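Local coordinates for uncharacterized hypothetical protein (PDB 4EI0), which is of unknown function but belongs to the DUF4466 family and is built mainly of antiparallel beta sheets, at residues Ile116-Glu119 / Ala120-Lys123; Glu171-Ala174 / Val175-Tyr178. One frame throughout, in Å; residues are numbered along the deposited sequence.

Interaction 1 of 2, residues Ile116-Glu119 / Ala120-Lys123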
# COMPACT_ATOMS: atom_id res chain seq x y z
N ILE B 116 -9.69 21.01 17.37
CA ILE B 116 -9.67 21.38 18.79
C ILE B 116 -10.76 22.38 19.05
O ILE B 116 -10.80 23.41 18.39
CB ILE B 116 -8.23 21.92 19.21
CG1 ILE B 116 -7.16 20.87 18.94
CG2 ILE B 116 -8.17 22.32 20.65
CD1 ILE B 116 -5.73 21.37 18.93
N PRO B 117 -11.71 22.07 19.98
CA PRO B 117 -12.87 22.95 20.17
C PRO B 117 -12.56 23.96 21.27
O PRO B 117 -11.68 23.70 22.09
CB PRO B 117 -13.94 21.99 20.66
CG PRO B 117 -13.14 21.03 21.54
CD PRO B 117 -11.86 20.83 20.78
N GLU B 118 -13.27 25.08 21.27
CA GLU B 118 -13.14 26.10 22.34
C GLU B 118 -13.22 25.49 23.73
O GLU B 118 -12.48 25.89 24.62
CB GLU B 118 -14.23 27.18 22.17
CG GLU B 118 -14.25 28.26 23.27
CD GLU B 118 -12.91 29.00 23.36
OE1 GLU B 118 -12.25 29.20 22.34
OE2 GLU B 118 -12.49 29.34 24.46
N GLU B 119 -14.12 24.55 23.93
CA GLU B 119 -14.25 23.96 25.27
C GLU B 119 -13.01 23.17 25.74
O GLU B 119 -12.91 22.87 26.91
CB GLU B 119 -15.56 23.14 25.39
CG GLU B 119 -15.48 21.65 25.18
CD GLU B 119 -16.65 20.89 25.82
OE1 GLU B 119 -16.63 20.70 27.06
OE2 GLU B 119 -17.57 20.45 25.11
N ALA B 120 -12.07 22.83 24.83
CA ALA B 120 -10.85 22.12 25.23
C ALA B 120 -9.74 23.09 25.68
O ALA B 120 -8.72 22.63 26.14
CB ALA B 120 -10.33 21.22 24.12
N ARG B 121 -9.95 24.41 25.56
CA ARG B 121 -8.86 25.40 25.80
C ARG B 121 -8.28 25.20 27.18
O ARG B 121 -9.03 25.08 28.15
CB ARG B 121 -9.38 26.84 25.69
CG ARG B 121 -8.31 27.91 25.79
CD ARG B 121 -8.87 29.31 25.82
NE ARG B 121 -9.57 29.61 24.58
CZ ARG B 121 -8.98 29.96 23.44
NH1 ARG B 121 -7.68 30.19 23.35
NH2 ARG B 121 -9.71 30.11 22.37
N GLY B 122 -6.96 25.15 27.27
CA GLY B 122 -6.33 24.87 28.54
C GLY B 122 -6.58 23.53 29.17
O GLY B 122 -6.17 23.37 30.30
N LYS B 123 -7.22 22.55 28.50
CA LYS B 123 -7.50 21.25 29.17
C LYS B 123 -6.69 20.15 28.52
O LYS B 123 -5.89 20.42 27.67
CB LYS B 123 -8.99 20.92 29.11
CG LYS B 123 -9.88 21.89 29.85
CD LYS B 123 -11.32 21.69 29.44
CE LYS B 123 -12.21 22.85 29.86
NZ LYS B 123 -12.41 22.81 31.31
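Glu118 and Arg121 form a two-pronged salt bridge, with Arg121 presenting its NE side rather than its far end. Arg121 NH2 gives a hydrogen to Glu118 OE1 at 2.7 Å, on that oxygen's syn lone pair. Arg121 NE donates to Glu118 OE2 at 2.9 Å along a nearly straight line (176°). The carboxylate and guanidinium planes are close to coplanar, 27° apart. Arg121 stays extended until it bends at chi3 (-63°), which swings the guanidinium back to meet the acid. A leucine in place of Arg121 would probably leave the Glu118 carboxylate without its charged mate and Asp152, the second acid on NH2, short of one as well.

Backbone bonds shape the loop underneath: Ala120 N donates to Pro117 O at 2.9 Å and Arg121 N to Glu118 O at 3.1 Å. A type II turn follows, closed by Lys123 N to Ala120 O, with Gly122 at its third position.

Apolar contact is slight; Ala120 CB lies 3.7 Å from Pro117 CD and 4.2 Å from Ile116 CG2.

With NH1 also bonded to Lys150 O, the guanidinium ties this connection between strands 107-115 and 124-133 to the chain leading into strand 152-159, its rotation fixed from several sides.

Interaction 2 of 2, residues Glu171-Ala174 / Val175-Tyr178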
# COMPACT_ATOMS: atom_id res chain seq x y z
N GLU B 171 -12.69 38.65 22.39
CA GLU B 171 -12.83 37.23 22.74
C GLU B 171 -12.45 36.34 21.56
O GLU B 171 -12.91 36.54 20.42
CB GLU B 171 -14.29 36.79 22.99
CG GLU B 171 -15.25 37.37 23.97
CD GLU B 171 -16.50 36.47 23.91
OE1 GLU B 171 -17.47 36.72 23.12
OE2 GLU B 171 -16.43 35.44 24.60
N GLY B 172 -11.66 35.32 21.83
CA GLY B 172 -11.33 34.34 20.79
C GLY B 172 -10.56 34.85 19.60
O GLY B 172 -10.40 34.10 18.66
N GLU B 173 -10.03 36.07 19.65
CA GLU B 173 -9.35 36.67 18.50
C GLU B 173 -8.00 37.19 18.94
O GLU B 173 -7.96 38.14 19.67
CB GLU B 173 -10.15 37.86 17.97
CG GLU B 173 -11.08 37.64 16.79
CD GLU B 173 -11.59 38.97 16.20
OE1 GLU B 173 -12.41 39.65 16.85
OE2 GLU B 173 -11.15 39.36 15.10
N ALA B 174 -6.89 36.58 18.50
CA ALA B 174 -5.55 36.95 18.99
C ALA B 174 -5.26 38.42 18.77
O ALA B 174 -4.66 39.09 19.60
CB ALA B 174 -4.47 36.09 18.33
N VAL B 175 -5.72 38.93 17.64
CA VAL B 175 -5.67 40.37 17.30
C VAL B 175 -6.80 40.65 16.38
O VAL B 175 -7.23 39.73 15.65
CB VAL B 175 -4.33 40.77 16.62
CG1 VAL B 175 -4.25 40.27 15.19
CG2 VAL B 175 -4.17 42.28 16.68
N HIS B 176 -7.28 41.88 16.39
CA HIS B 176 -8.23 42.36 15.38
C HIS B 176 -7.76 43.67 14.86
O HIS B 176 -7.33 44.50 15.64
CB HIS B 176 -9.64 42.48 15.99
CG HIS B 176 -10.72 42.82 14.96
ND1 HIS B 176 -11.40 41.87 14.27
CD2 HIS B 176 -11.14 44.04 14.48
CE1 HIS B 176 -12.27 42.50 13.43
NE2 HIS B 176 -12.08 43.80 13.54
N ILE B 177 -7.82 43.87 13.55
CA ILE B 177 -7.39 45.12 12.91
C ILE B 177 -8.65 45.92 12.57
O ILE B 177 -9.43 45.51 11.75
CB ILE B 177 -6.59 44.90 11.59
CG1 ILE B 177 -5.51 43.79 11.72
CG2 ILE B 177 -6.00 46.20 11.14
CD1 ILE B 177 -4.51 43.99 12.83
N TYR B 178 -8.81 47.04 13.25
CA TYR B 178 -9.85 48.03 13.04
C TYR B 178 -9.26 49.08 12.14
O TYR B 178 -8.07 49.31 12.19
CB TYR B 178 -10.26 48.69 14.38
CG TYR B 178 -11.07 47.74 15.25
CD1 TYR B 178 -12.35 47.35 14.86
CD2 TYR B 178 -10.54 47.18 16.40
CE1 TYR B 178 -13.09 46.44 15.61
CE2 TYR B 178 -11.29 46.27 17.17
CZ TYR B 178 -12.57 45.92 16.77
OH TYR B 178 -13.32 45.04 17.50
O HOH W 1 -8.92 38.89 13.54
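The carboxylate of Glu173 stands almost perpendicular to the imidazole it binds, 79° between the two planes, yet the hydrogen bond itself is well made. His176 ND1 donates to Glu173 OE2 at 2.7 Å with an angle of 159°; the oxygen lies in the plane of the imidazole and accepts on its syn lone pair. Two torsions bring the groups together. Glu173 has an unusual chi1 of -97°, off the staggered positions, with the rest of its chain extended, while His176 carries CG anti to its own backbone N.

A water spans the same bend, donating to Glu173 OE2 at 2.8 Å and to Val175 O, also at 2.8 Å, and so gives OE2 a second donor.

The ring is also met at its CD2 side, where His176 CD2 sits 3.2 Å above the plane of the Tyr178 ring and over the centre of its face. Asn170 ND2 bonds both Glu173 OE1 and Tyr178 OH, so the one amide reaches both the acid and the phenol.

All this lies where the loop after strand 165-167 enters strand 176-178, outermost in its sheet within this chain and paired to 165-167 through His176 and Ser167. Ala174 and Val175 pack on strands 152-159 and 302-311, and Val175 also on Leu166.

Both carboxylate oxygens are thus engaged, and with ND1 held by the acid and CD2 set against the tyrosine, the imidazole is likely to have little freedom to turn.

Overall arrangement
Interactions 1 and 2 follow each other along the chain, their centres 18 Å apart. They do not touch, although their nearest atoms come within about 5 Å, where the end of Arg121 approaches Gly172. Asp152, at the start of strand 152-159, connects them indirectly: it takes a salt bridge from Arg121 of interaction 1 and packs against Ala174 of interaction 2. Residues 116-123 belong to a loop at the end of the sheets formed by the first half of the chain, whereas residues 171-178 are a loop running into strand 176-178, outermost in its sheet within this chain. No ligand or active site is known here, so both are best read as features of the fold near the junction of its halves.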